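Local structure of zinc transport protein ZntB (Vibrio parahaemolyticus RIMD 2210633, 3CK6) at residues E162-N166 against F236-I240; L180-K184 against I226-L230; I187-Q191 against I219-N223; M95-R99 against T110-S115; I156-L160 against Y229-V233. The protein probably takes up zinc ions across the cell inner membrane as a zinc-proton symporter, its cytoplasmic part forming a funnel-shaped homopentamer. The protein carries 1 engineered substitution. All blocks are in the same frame, centred on the assembly; numbering follows the deposited sequence.

Contact 1: E162-N166 against F236-I240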
# COMPACT_ATOMS: atom_id res chain seq x y z
N GLU E 162 7.92 19.57 -25.26
CA GLU E 162 8.33 20.92 -25.66
C GLU E 162 8.82 21.79 -24.49
O GLU E 162 9.23 22.94 -24.71
CB GLU E 162 7.22 21.61 -26.47
CG GLU E 162 7.00 20.95 -27.84
CD GLU E 162 5.87 21.57 -28.66
OE1 GLU E 162 6.02 21.63 -29.90
OE2 GLU E 162 4.84 21.98 -28.07
N PHE E 163 8.78 21.25 -23.26
CA PHE E 163 9.36 21.94 -22.10
C PHE E 163 10.83 22.23 -22.36
O PHE E 163 11.60 21.31 -22.65
CB PHE E 163 9.27 21.12 -20.80
CG PHE E 163 7.88 21.01 -20.23
CD1 PHE E 163 6.89 21.95 -20.54
CD2 PHE E 163 7.57 19.98 -19.34
CE1 PHE E 163 5.60 21.83 -20.00
CE2 PHE E 163 6.29 19.86 -18.79
CZ PHE E 163 5.30 20.79 -19.13
N ASP E 164 11.19 23.50 -22.26
CA ASP E 164 12.57 23.92 -22.39
C ASP E 164 12.83 24.98 -21.33
O ASP E 164 12.22 26.05 -21.34
CB ASP E 164 12.83 24.44 -23.80
CG ASP E 164 14.26 24.91 -23.99
OD1 ASP E 164 15.17 24.05 -24.13
OD2 ASP E 164 14.47 26.14 -24.01
N VAL E 165 13.72 24.65 -20.40
CA VAL E 165 13.97 25.46 -19.20
C VAL E 165 14.50 26.88 -19.52
O VAL E 165 14.32 27.82 -18.74
CB VAL E 165 14.89 24.69 -18.20
CG1 VAL E 165 16.30 24.47 -18.76
CG2 VAL E 165 14.93 25.38 -16.84
N ASN E 166 15.10 27.03 -20.70
CA ASN E 166 15.66 28.32 -21.11
C ASN E 166 14.70 29.17 -21.95
O ASN E 166 15.05 30.26 -22.42
CB ASN E 166 16.99 28.11 -21.83
CG ASN E 166 18.07 27.60 -20.90
OD1 ASN E 166 18.62 28.36 -20.11
ND2 ASN E 166 18.36 26.30 -20.99
N PHE E 236 10.38 18.99 -14.37
CA PHE E 236 10.53 20.28 -15.03
C PHE E 236 10.43 21.44 -14.03
O PHE E 236 11.10 22.45 -14.19
CB PHE E 236 9.55 20.46 -16.19
CG PHE E 236 9.83 21.68 -17.04
CD1 PHE E 236 11.08 21.85 -17.65
CD2 PHE E 236 8.86 22.67 -17.21
CE1 PHE E 236 11.35 22.99 -18.41
CE2 PHE E 236 9.12 23.81 -17.99
CZ PHE E 236 10.37 23.97 -18.58
N GLN E 237 9.62 21.26 -12.98
CA GLN E 237 9.56 22.21 -11.86
C GLN E 237 10.89 22.32 -11.10
O GLN E 237 11.31 23.42 -10.73
CB GLN E 237 8.40 21.87 -10.91
CG GLN E 237 7.03 22.16 -11.52
CD GLN E 237 5.86 21.72 -10.65
OE1 GLN E 237 4.91 22.49 -10.42
NE2 GLN E 237 5.91 20.48 -10.16
N ASP E 238 11.55 21.17 -10.91
CA ASP E 238 12.92 21.14 -10.36
C ASP E 238 13.93 21.81 -11.30
O ASP E 238 14.84 22.48 -10.83
CB ASP E 238 13.38 19.71 -10.05
CG ASP E 238 12.65 19.09 -8.87
OD1 ASP E 238 12.79 17.86 -8.68
OD2 ASP E 238 11.92 19.80 -8.14
N GLU E 239 13.77 21.59 -12.60
CA GLU E 239 14.62 22.23 -13.62
C GLU E 239 14.58 23.75 -13.54
O GLU E 239 15.63 24.41 -13.50
CB GLU E 239 14.19 21.79 -15.03
CG GLU E 239 15.19 20.92 -15.75
CD GLU E 239 14.88 20.78 -17.23
OE1 GLU E 239 13.93 20.06 -17.59
OE2 GLU E 239 15.61 21.38 -18.05
N ILE E 240 13.37 24.30 -13.52
CA ILE E 240 13.13 25.74 -13.40
C ILE E 240 13.72 26.31 -12.11
O ILE E 240 14.44 27.30 -12.15
CB ILE E 240 11.62 26.06 -13.48
CG1 ILE E 240 11.09 25.76 -14.88
CG2 ILE E 240 11.34 27.54 -13.09
CD1 ILE E 240 9.57 25.69 -14.97

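Contact 2: L180-K184 against I226-L230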
# COMPACT_ATOMS: atom_id res chain seq x y z
N LEU E 180 -3.79 16.66 -15.92
CA LEU E 180 -3.45 15.30 -15.48
C LEU E 180 -4.13 14.91 -14.18
O LEU E 180 -4.71 13.85 -14.13
CB LEU E 180 -1.93 15.10 -15.37
CG LEU E 180 -1.12 15.08 -16.67
CD1 LEU E 180 0.36 15.41 -16.40
CD2 LEU E 180 -1.27 13.71 -17.36
N ILE E 181 -4.10 15.76 -13.14
CA ILE E 181 -4.81 15.38 -11.90
C ILE E 181 -6.33 15.29 -12.06
O ILE E 181 -6.96 14.41 -11.44
CB ILE E 181 -4.41 16.18 -10.63
CG1 ILE E 181 -4.88 17.64 -10.72
CG2 ILE E 181 -2.88 16.03 -10.38
CD1 ILE E 181 -4.89 18.42 -9.37
N SER E 182 -6.89 16.15 -12.91
CA SER E 182 -8.32 16.08 -13.26
C SER E 182 -8.68 14.74 -13.91
O SER E 182 -9.70 14.15 -13.55
CB SER E 182 -8.73 17.25 -14.16
OG SER E 182 -8.47 18.51 -13.55
N ILE E 183 -7.85 14.27 -14.85
CA ILE E 183 -8.02 12.95 -15.51
C ILE E 183 -7.84 11.82 -14.52
O ILE E 183 -8.62 10.83 -14.51
CB ILE E 183 -6.95 12.69 -16.67
CG1 ILE E 183 -7.01 13.74 -17.79
CG2 ILE E 183 -7.12 11.32 -17.30
CD1 ILE E 183 -8.38 14.23 -18.18
N LYS E 184 -6.78 11.93 -13.72
CA LYS E 184 -6.39 10.84 -12.81
C LYS E 184 -7.51 10.54 -11.81
O LYS E 184 -7.75 9.38 -11.46
CB LYS E 184 -5.10 11.17 -12.07
CG LYS E 184 -4.77 10.18 -10.96
CD LYS E 184 -3.46 10.58 -10.27
CE LYS E 184 -3.16 9.64 -9.10
NZ LYS E 184 -1.75 9.81 -8.65
N ILE E 226 -0.07 8.39 -17.15
CA ILE E 226 -0.42 9.57 -16.35
C ILE E 226 0.59 9.81 -15.21
O ILE E 226 1.05 10.93 -15.04
CB ILE E 226 -1.87 9.48 -15.80
CG1 ILE E 226 -2.87 9.64 -16.96
CG2 ILE E 226 -2.15 10.58 -14.72
CD1 ILE E 226 -4.28 9.53 -16.55
N GLU E 227 0.92 8.76 -14.46
CA GLU E 227 1.89 8.88 -13.36
C GLU E 227 3.25 9.28 -13.86
O GLU E 227 3.95 10.06 -13.22
CB GLU E 227 2.00 7.60 -12.53
CG GLU E 227 0.75 7.27 -11.77
CD GLU E 227 0.39 8.33 -10.73
OE1 GLU E 227 -0.78 8.73 -10.69
OE2 GLU E 227 1.29 8.77 -9.98
N PHE E 228 3.61 8.77 -15.03
CA PHE E 228 4.87 9.13 -15.64
C PHE E 228 4.86 10.61 -16.04
O PHE E 228 5.83 11.33 -15.76
CB PHE E 228 5.18 8.27 -16.86
CG PHE E 228 6.34 8.75 -17.66
CD1 PHE E 228 7.62 8.79 -17.09
CD2 PHE E 228 6.17 9.18 -18.97
CE1 PHE E 228 8.72 9.25 -17.83
CE2 PHE E 228 7.24 9.63 -19.72
CZ PHE E 228 8.53 9.69 -19.14
N TYR E 229 3.79 11.06 -16.69
CA TYR E 229 3.71 12.49 -17.09
C TYR E 229 3.73 13.41 -15.88
O TYR E 229 4.34 14.47 -15.92
CB TYR E 229 2.48 12.78 -17.95
CG TYR E 229 2.52 12.15 -19.33
CD1 TYR E 229 3.72 11.75 -19.93
CD2 TYR E 229 1.35 11.99 -20.05
CE1 TYR E 229 3.75 11.19 -21.21
CE2 TYR E 229 1.35 11.43 -21.33
CZ TYR E 229 2.54 11.03 -21.90
OH TYR E 229 2.52 10.47 -23.16
N LEU E 230 3.05 13.00 -14.81
CA LEU E 230 3.06 13.77 -13.56
C LEU E 230 4.48 13.82 -13.00
O LEU E 230 4.89 14.84 -12.44
CB LEU E 230 2.11 13.18 -12.54
CG LEU E 230 0.62 13.49 -12.66
CD1 LEU E 230 -0.11 12.53 -11.75
CD2 LEU E 230 0.38 14.93 -12.26

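Contact 3: I187-Q191 against I219-N223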
# COMPACT_ATOMS: atom_id res chain seq x y z
N ILE E 187 -9.71 8.23 -13.82
CA ILE E 187 -9.12 7.14 -14.57
C ILE E 187 -8.60 6.01 -13.68
O ILE E 187 -8.69 4.85 -14.04
CB ILE E 187 -8.17 7.67 -15.66
CG1 ILE E 187 -9.06 8.33 -16.72
CG2 ILE E 187 -7.36 6.55 -16.29
CD1 ILE E 187 -8.32 8.86 -17.92
N ARG E 188 -8.13 6.37 -12.49
CA ARG E 188 -7.82 5.37 -11.46
C ARG E 188 -9.06 4.49 -11.11
O ARG E 188 -9.00 3.26 -11.26
CB ARG E 188 -7.19 6.05 -10.24
CG ARG E 188 -6.56 5.11 -9.23
CD ARG E 188 -5.39 5.81 -8.51
NE ARG E 188 -4.18 4.97 -8.50
CZ ARG E 188 -3.22 5.00 -9.42
NH1 ARG E 188 -2.18 4.18 -9.32
NH2 ARG E 188 -3.28 5.85 -10.45
N PRO E 189 -10.20 5.10 -10.68
CA PRO E 189 -11.43 4.30 -10.48
C PRO E 189 -11.90 3.50 -11.70
O PRO E 189 -12.46 2.40 -11.53
CB PRO E 189 -12.49 5.36 -10.17
CG PRO E 189 -11.78 6.50 -9.67
CD PRO E 189 -10.40 6.51 -10.29
N GLN E 190 -11.71 4.03 -12.91
CA GLN E 190 -12.10 3.34 -14.15
C GLN E 190 -11.37 2.02 -14.29
O GLN E 190 -11.94 1.02 -14.73
CB GLN E 190 -11.78 4.21 -15.37
CG GLN E 190 -12.40 3.75 -16.71
CD GLN E 190 -13.24 4.86 -17.33
OE1 GLN E 190 -13.96 5.56 -16.61
NE2 GLN E 190 -13.14 5.06 -18.65
N GLN E 191 -10.09 2.03 -13.94
CA GLN E 191 -9.30 0.79 -13.93
C GLN E 191 -9.93 -0.26 -13.01
O GLN E 191 -10.07 -1.42 -13.39
CB GLN E 191 -7.85 1.07 -13.52
CG GLN E 191 -6.93 -0.16 -13.68
CD GLN E 191 -5.53 0.11 -13.15
OE1 GLN E 191 -4.93 1.13 -13.42
NE2 GLN E 191 -5.02 -0.81 -12.35
N ILE E 219 -6.32 0.28 -19.92
CA ILE E 219 -6.61 1.31 -18.89
C ILE E 219 -5.47 1.37 -17.86
O ILE E 219 -5.09 2.44 -17.43
CB ILE E 219 -8.01 1.15 -18.22
CG1 ILE E 219 -8.31 2.32 -17.25
CG2 ILE E 219 -8.13 -0.17 -17.50
CD1 ILE E 219 -8.63 3.62 -17.97
N THR E 220 -4.89 0.21 -17.53
CA THR E 220 -3.74 0.14 -16.62
C THR E 220 -2.57 0.91 -17.22
O THR E 220 -1.97 1.75 -16.54
CB THR E 220 -3.34 -1.32 -16.34
OG1 THR E 220 -4.47 -2.00 -15.80
CG2 THR E 220 -2.17 -1.41 -15.33
N ARG E 221 -2.28 0.66 -18.50
CA ARG E 221 -1.25 1.43 -19.23
C ARG E 221 -1.51 2.94 -19.16
O ARG E 221 -0.59 3.73 -18.90
CB ARG E 221 -1.13 0.98 -20.69
CG ARG E 221 -0.22 1.94 -21.55
CD ARG E 221 -0.14 1.39 -23.01
NE ARG E 221 -1.47 1.30 -23.61
CZ ARG E 221 -2.23 2.34 -23.97
NH1 ARG E 221 -3.43 2.12 -24.49
NH2 ARG E 221 -1.80 3.59 -23.81
N ILE E 222 -2.77 3.35 -19.41
CA ILE E 222 -3.15 4.77 -19.28
C ILE E 222 -2.78 5.35 -17.92
O ILE E 222 -2.11 6.41 -17.85
CB ILE E 222 -4.64 5.01 -19.67
CG1 ILE E 222 -4.83 4.69 -21.17
CG2 ILE E 222 -5.13 6.43 -19.25
CD1 ILE E 222 -6.29 4.71 -21.66
N ASN E 223 -3.17 4.67 -16.84
CA ASN E 223 -2.86 5.10 -15.47
C ASN E 223 -1.36 5.24 -15.23
O ASN E 223 -0.92 6.22 -14.64
CB ASN E 223 -3.49 4.18 -14.42
CG ASN E 223 -4.91 4.57 -14.08
OD1 ASN E 223 -5.14 5.59 -13.43
ND2 ASN E 223 -5.88 3.79 -14.54
O HOH W 1 -2.83 7.39 -12.84

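Contact 4: M95-R99 against T110-S115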
# COMPACT_ATOMS: atom_id res chain seq x y z
N MSE E 95 -14.30 15.47 -17.54
CA MSE E 95 -14.73 14.25 -18.20
C MSE E 95 -16.20 13.95 -18.00
O MSE E 95 -16.76 14.22 -16.93
CB MSE E 95 -13.89 13.08 -17.69
CG MSE E 95 -12.40 13.32 -17.81
SE MSE E 95 -11.44 11.70 -17.34
CE MSE E 95 -11.93 10.56 -18.81
N LEU E 96 -16.81 13.42 -19.05
CA LEU E 96 -18.22 13.02 -19.07
C LEU E 96 -18.45 11.67 -18.42
O LEU E 96 -17.65 10.74 -18.58
CB LEU E 96 -18.74 12.97 -20.51
CG LEU E 96 -17.92 12.27 -21.61
CD1 LEU E 96 -18.06 10.74 -21.63
CD2 LEU E 96 -18.25 12.87 -22.99
N SER E 97 -19.57 11.55 -17.72
CA SER E 97 -19.97 10.27 -17.13
C SER E 97 -20.97 9.54 -18.04
O SER E 97 -22.00 10.11 -18.43
CB SER E 97 -20.57 10.49 -15.75
OG SER E 97 -20.91 9.23 -15.20
N ILE E 98 -20.64 8.29 -18.36
CA ILE E 98 -21.51 7.40 -19.12
C ILE E 98 -21.97 6.31 -18.14
O ILE E 98 -21.15 5.60 -17.54
CB ILE E 98 -20.77 6.75 -20.32
CG1 ILE E 98 -20.28 7.77 -21.35
CG2 ILE E 98 -21.65 5.61 -20.97
CD1 ILE E 98 -21.36 8.68 -21.90
N ARG E 99 -23.28 6.21 -17.93
CA ARG E 99 -23.78 5.30 -16.93
C ARG E 99 -24.63 4.23 -17.59
O ARG E 99 -25.60 4.50 -18.29
CB ARG E 99 -24.51 6.03 -15.84
CG ARG E 99 -23.68 7.26 -15.37
CD ARG E 99 -24.29 7.83 -14.22
NE ARG E 99 -23.69 9.12 -13.91
CZ ARG E 99 -24.28 10.04 -13.17
NH1 ARG E 99 -25.52 9.83 -12.72
NH2 ARG E 99 -23.67 11.20 -12.94
N THR E 110 -26.65 5.79 -20.64
CA THR E 110 -27.18 7.13 -20.42
C THR E 110 -26.03 8.13 -20.51
O THR E 110 -24.89 7.82 -20.11
CB THR E 110 -27.91 7.32 -19.05
OG1 THR E 110 -26.97 7.28 -17.96
CG2 THR E 110 -29.03 6.28 -18.84
N ARG E 111 -26.32 9.29 -21.08
CA ARG E 111 -25.32 10.31 -21.27
C ARG E 111 -25.88 11.68 -20.87
O ARG E 111 -27.09 11.90 -20.83
CB ARG E 111 -24.86 10.33 -22.74
CG ARG E 111 -25.95 10.79 -23.73
CD ARG E 111 -25.45 11.94 -24.55
NE ARG E 111 -26.45 12.61 -25.38
CZ ARG E 111 -26.48 12.54 -26.71
NH1 ARG E 111 -25.57 11.80 -27.36
NH2 ARG E 111 -27.41 13.20 -27.39
N LYS E 112 -24.97 12.61 -20.59
CA LYS E 112 -25.34 14.01 -20.39
C LYS E 112 -24.97 14.78 -21.66
O LYS E 112 -25.75 15.53 -22.20
CB LYS E 112 -24.62 14.59 -19.18
CG LYS E 112 -24.82 16.13 -19.00
CD LYS E 112 -24.58 16.55 -17.56
CE LYS E 112 -23.13 16.98 -17.33
NZ LYS E 112 -22.98 17.69 -16.01
N ILE E 113 -23.75 14.55 -22.13
CA ILE E 113 -23.23 15.24 -23.30
C ILE E 113 -22.56 14.19 -24.16
O ILE E 113 -22.04 13.23 -23.62
CB ILE E 113 -22.21 16.30 -22.88
CG1 ILE E 113 -21.37 15.77 -21.70
CG2 ILE E 113 -22.93 17.54 -22.45
CD1 ILE E 113 -19.90 16.03 -21.80
N PRO E 114 -22.60 14.35 -25.50
CA PRO E 114 -22.11 13.31 -26.41
C PRO E 114 -20.66 12.86 -26.19
O PRO E 114 -19.81 13.66 -25.82
CB PRO E 114 -22.28 13.96 -27.78
CG PRO E 114 -23.43 14.91 -27.59
CD PRO E 114 -23.17 15.49 -26.24
N SER E 115 -20.45 11.56 -26.36
CA SER E 115 -19.14 10.92 -26.35
C SER E 115 -18.78 10.57 -27.80
O SER E 115 -19.59 9.95 -28.50
CB SER E 115 -19.22 9.66 -25.47
OG SER E 115 -18.36 8.60 -25.92
O HOH W 2 -22.20 11.79 -20.73

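Contact 5: I156-L160 against Y229-V233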
# COMPACT_ATOMS: atom_id res chain seq x y z
N ILE E 156 -1.09 16.09 -24.30
CA ILE E 156 -0.35 16.46 -23.08
C ILE E 156 1.13 16.13 -23.26
O ILE E 156 2.01 16.94 -22.94
CB ILE E 156 -0.96 15.81 -21.81
CG1 ILE E 156 -2.33 16.46 -21.51
CG2 ILE E 156 -0.00 15.96 -20.61
CD1 ILE E 156 -3.20 15.71 -20.51
N GLU E 157 1.40 14.96 -23.82
CA GLU E 157 2.77 14.57 -24.17
C GLU E 157 3.47 15.64 -25.04
O GLU E 157 4.62 15.98 -24.79
CB GLU E 157 2.78 13.20 -24.86
CG GLU E 157 4.18 12.79 -25.33
CD GLU E 157 4.19 11.42 -25.94
OE1 GLU E 157 5.20 10.70 -25.73
OE2 GLU E 157 3.20 11.04 -26.63
N GLU E 158 2.75 16.16 -26.04
CA GLU E 158 3.25 17.27 -26.90
C GLU E 158 3.71 18.48 -26.10
O GLU E 158 4.76 19.07 -26.38
CB GLU E 158 2.15 17.75 -27.86
CG GLU E 158 1.79 16.81 -28.99
CD GLU E 158 1.51 17.57 -30.28
OE1 GLU E 158 1.94 18.75 -30.38
OE2 GLU E 158 0.87 16.99 -31.19
N THR E 159 2.88 18.88 -25.14
CA THR E 159 3.19 19.98 -24.25
C THR E 159 4.48 19.67 -23.50
O THR E 159 5.40 20.50 -23.48
CB THR E 159 2.01 20.23 -23.26
OG1 THR E 159 0.86 20.62 -24.01
CG2 THR E 159 2.33 21.33 -22.24
N LEU E 160 4.55 18.47 -22.92
CA LEU E 160 5.68 18.02 -22.11
C LEU E 160 7.00 17.96 -22.89
O LEU E 160 8.01 18.52 -22.44
CB LEU E 160 5.37 16.65 -21.45
CG LEU E 160 4.72 16.62 -20.05
CD1 LEU E 160 3.62 17.66 -19.89
CD2 LEU E 160 4.19 15.24 -19.71
N TYR E 229 3.79 11.06 -16.69
CA TYR E 229 3.71 12.49 -17.09
C TYR E 229 3.73 13.41 -15.88
O TYR E 229 4.34 14.47 -15.92
CB TYR E 229 2.48 12.78 -17.95
CG TYR E 229 2.52 12.15 -19.33
CD1 TYR E 229 3.72 11.75 -19.93
CD2 TYR E 229 1.35 11.99 -20.05
CE1 TYR E 229 3.75 11.19 -21.21
CE2 TYR E 229 1.35 11.43 -21.33
CZ TYR E 229 2.54 11.03 -21.90
OH TYR E 229 2.52 10.47 -23.16
N LEU E 230 3.05 13.00 -14.81
CA LEU E 230 3.06 13.77 -13.56
C LEU E 230 4.48 13.82 -13.00
O LEU E 230 4.89 14.84 -12.44
CB LEU E 230 2.11 13.18 -12.54
CG LEU E 230 0.62 13.49 -12.66
CD1 LEU E 230 -0.11 12.53 -11.75
CD2 LEU E 230 0.38 14.93 -12.26
N GLY E 231 5.25 12.74 -13.18
CA GLY E 231 6.66 12.70 -12.78
C GLY E 231 7.53 13.63 -13.61
O GLY E 231 8.43 14.27 -13.08
N GLU E 232 7.25 13.70 -14.91
CA GLU E 232 7.91 14.67 -15.79
C GLU E 232 7.58 16.14 -15.46
O GLU E 232 8.42 17.01 -15.66
CB GLU E 232 7.55 14.41 -17.23
CG GLU E 232 8.20 13.17 -17.81
CD GLU E 232 8.08 13.15 -19.31
OE1 GLU E 232 9.09 13.46 -19.97
OE2 GLU E 232 6.98 12.83 -19.82
N VAL E 233 6.36 16.42 -15.01
CA VAL E 233 6.02 17.80 -14.65
C VAL E 233 6.77 18.25 -13.39
O VAL E 233 7.31 19.36 -13.34
CB VAL E 233 4.49 18.01 -14.46
CG1 VAL E 233 4.22 19.44 -14.01
CG2 VAL E 233 3.75 17.73 -15.76

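Contact 1: E162-N166 against F236-I240
Phe-163 and Phe-236 form an offset stack: the ring planes differ by only 7° and the centroids lie 4.4 Å apart, so the rings overlap by part of their faces. The overlap is shifted toward the root of Phe-163, whose CB sits 3.5 Å from the centroid of the Phe-236 ring and nearly on its normal, a CH-pi contact. The other face of Phe-236 is occupied by CG1 of Ile-240, one turn further along its own helix. With CG opposite the backbone N (chi1 -170°), the Phe-236 ring is directed between these two neighbours.

Backbone atoms complete the surround. Val-165 N reaches the edge of the Phe-236 ring, 3.5 Å from CE1, and Asp-164 O also lies near that plane.

Aliphatic packing comes from Val-165, whose CB lies 3.9 Å from Phe-236 CE1 and whose CG2 lies 4.3 Å from Ile-240 CG1. Its CG1 meets Glu-239 OE2 at 3.2 Å, a carbon-to-oxygen approach and not a polar bond.

Outside the two segments, Tyr-171 and His-173 bring their rings up to Phe-236 at steep angles. No hydrogen bond joins 162-166 to 236-240; the loop after helix 134-161 is held to helix 209-246 by aromatic and aliphatic surfaces, while Asp-164 N and Val-165 O find their hydrogen-bond partners, Thr-170 and Tyr-171, within the loop itself.

Contact 2: L180-K184 against I226-L230
The Tyr-229 ring is met at its edge by Leu-180, whose CD2 lies near the ring plane, 4.1 Å from CD2 of the tyrosine. Both methyls of Leu-180 rest on Tyr-229 CB from one side, CD1 at 3.7 Å, and the leucine runs across the tyrosine at about a right angle. The other flat group, the Glu-227 carboxylate, receives Lys-184 on the syn side of OE1, with NZ 19° out of the carboxylate plane.

That salt bridge, Lys-184 NZ to Glu-227 OE1, measures 2.5 Å, shorter than usual, so the exact length is doubtful. The chain shapes bring the groups together: Lys-184 is stretched out along its whole length, whereas Glu-227 starts away from the partner helix and folds back at chi2 (-63°). On the way, Lys-184 CB rests on Ile-226 CG2 at 4.0 Å and its CD passes Leu-230 CD1 at 4.1 Å. OE1 also has a long, weak ion pair with Arg-188.

In the apolar layer, Leu-230 CD2 is shared by Leu-180 CB and Ile-181 CG2, each at 3.9 Å. Ile-226 directs CD1 against Ile-183 CG2, a close methyl-to-methyl fit at 3.4 Å.

The segment axes are 10.4 Å apart and antiparallel at 156°, placing this layer between helices 173-199 and 209-246. Helix 134-161 adds Leu-153 against Leu-180 and Tyr-152 against Ile-183, closing a three-helix core. Outside it, Ile-181 packs on Gly-231 of a neighbouring subunit.

Contact 3: I187-Q191 against I219-N223
The helical segments 187-191 and 219-223 run antiparallel at 151° with axes 9.3 Å apart, and the first is kinked at Pro-189, whose nitrogen makes no bond to the preceding turn. Asn-223 ND2 gives a nearly straight hydrogen bond to Ile-187 O (3.0 Å, 170°), which lies almost in the amide plane of the asparagine, although the donor stands well above the carbonyl plane. Gln-191 N reaches the same oxygen from the opposite face, so Ile-187 O serves both its own helix and the neighbouring one. A second, more bent bond ties ND2 to Ile-219 O one turn back (3.3 Å), and the two together restrain the rotation of the amide. A water lies in the plane of the Arg-188 guanidinium, with a weak bond from NH2, and approaches Asn-223 O and OD1.

This is a helix-helix pairing of the CorA-like cytoplasmic domain, with polar bonds beside an isoleucine core. There Ile-187 CG2 touches Ile-219 CD1 at 3.6 Å and Ile-222 CG2 at 3.7 Å, while Ile-149 and Leu-153 of helix 134-161 complete the core. For Ile-219, chi1 of -175° sends CG1 toward Gln-191, and the turn at chi2 brings CD1 to Ile-187 and Gln-190. The extended Gln-191 chain lies obliquely over Thr-220, its CD 3.5 Å from OG1, a hydroxyl hydrogen-bonded to His-216 O. The amide of Gln-190 turns to Arg-82 N.

Contact 4: M95-R99 against T110-S115
Arg-99 and Thr-110 face each other as an antiparallel hydrogen-bonded pair. Arg-99 N binds Thr-110 O at 3.2 Å with an angle of 163°, and Thr-110 N returns a more bent bond to Arg-99 O at 2.9 Å. The threonine hydroxyl adds a third, OG1 to Arg-99 O at 3.1 Å; chi1 of 70° sets OG1 between the backbone N and carbonyl carbon, from where it reaches across the strands. A CA-H...O contact from Ile-98 CA to Thr-110 O supplements the pairing.

Past Arg-111 the strands separate, and a water bridges them: it donates to Ser-97 O and Ile-113 O and accepts from Lys-112 N at 2.9 Å.

Apolar contacts occupy the widening end. Ile-113 CD1 presses on Leu-96 CB at 3.5 Å and lies 3.8 Å from Leu-96 CD2. Ile-98 CD1 approaches the CB atoms of Arg-111 and Ser-115.

Among charged groups, Arg-99 NE binds Ser-97 OG in the guanidinium plane (3.1 Å), while its NH1 is held by the carbonyls of Leu-60 and Ala-62. Arg-111 turns to a salt bridge with Glu-37.

These segments belong to the hairpin of strands 96-103 and 106-111 within the mixed sheet. Strand 77-83 pairs with the first, strand 32-37 with the second, and Ser-115 caps helix 116-126, which sets Ile-118 against Ile-98.

Contact 5: I156-L160 against Y229-V233
This is a side-chain packing contact between two nearly parallel helices, 134-161 and 209-246, in the long helical part of the cytoplasmic domain. The segment axes lie 11.0 Å apart at 26°, and the nearest CA pairs, Glu-157 with Tyr-229 and Leu-160 with Val-233, are more than 7 Å apart, so side chains alone bridge the helices.

Leu-160 and Tyr-229 make the main contact. Leu-160 CD2 comes to 3.5 Å from Tyr-229 CB and equally near CG and CD1 of that ring, approaching obliquely, and Glu-232 OE2 is its next neighbour. The other methyl, CD1, turns to Val-233 CG2 at 4.1 Å. Ile-156 CG2 touches Tyr-229 CD2 on the side toward helix 173-199, which brings Ala-176 against Leu-160.

At the phenol end, Glu-157 CB is 3.2 Å from Tyr-229 OH. The glutamate chain, trans at its first torsion (chi1 176°) and extended beyond, runs past the hydroxyl; its carboxylate plane makes 45° with the ring.

The joint is thus mainly one of carbon surfaces, and across it the tyrosine hydroxyl lies nearest to glutamate carbons. Glu-157 OE1 and Glu-232 OE2, 6.5 Å apart, are not in contact, though their like charges may disfavour a closer approach.

Four of the five contacts follow helix 209-246: contact 3, contact 2, contact 5 and contact 1 in order along it. Contacts 2 and 3 pair it with helix 173-199, their centres about 10 Å apart; contact 5 pairs it with helix 134-161, about 8 Å from contact 2 centre to centre, with Tyr-229 and Leu-230 in both. Contact 1, its centre about 11 Å from that of contact 5, takes up the loop following helix 134-161. Contact 4 closes earlier in the chain, in the sheet, yet Met-95 touches Ile-183 and Ile-187, joining sheet to helices. With the centres of contacts 1 and 4 about 36 Å apart, the set runs from the sheet to the far end of the long helices.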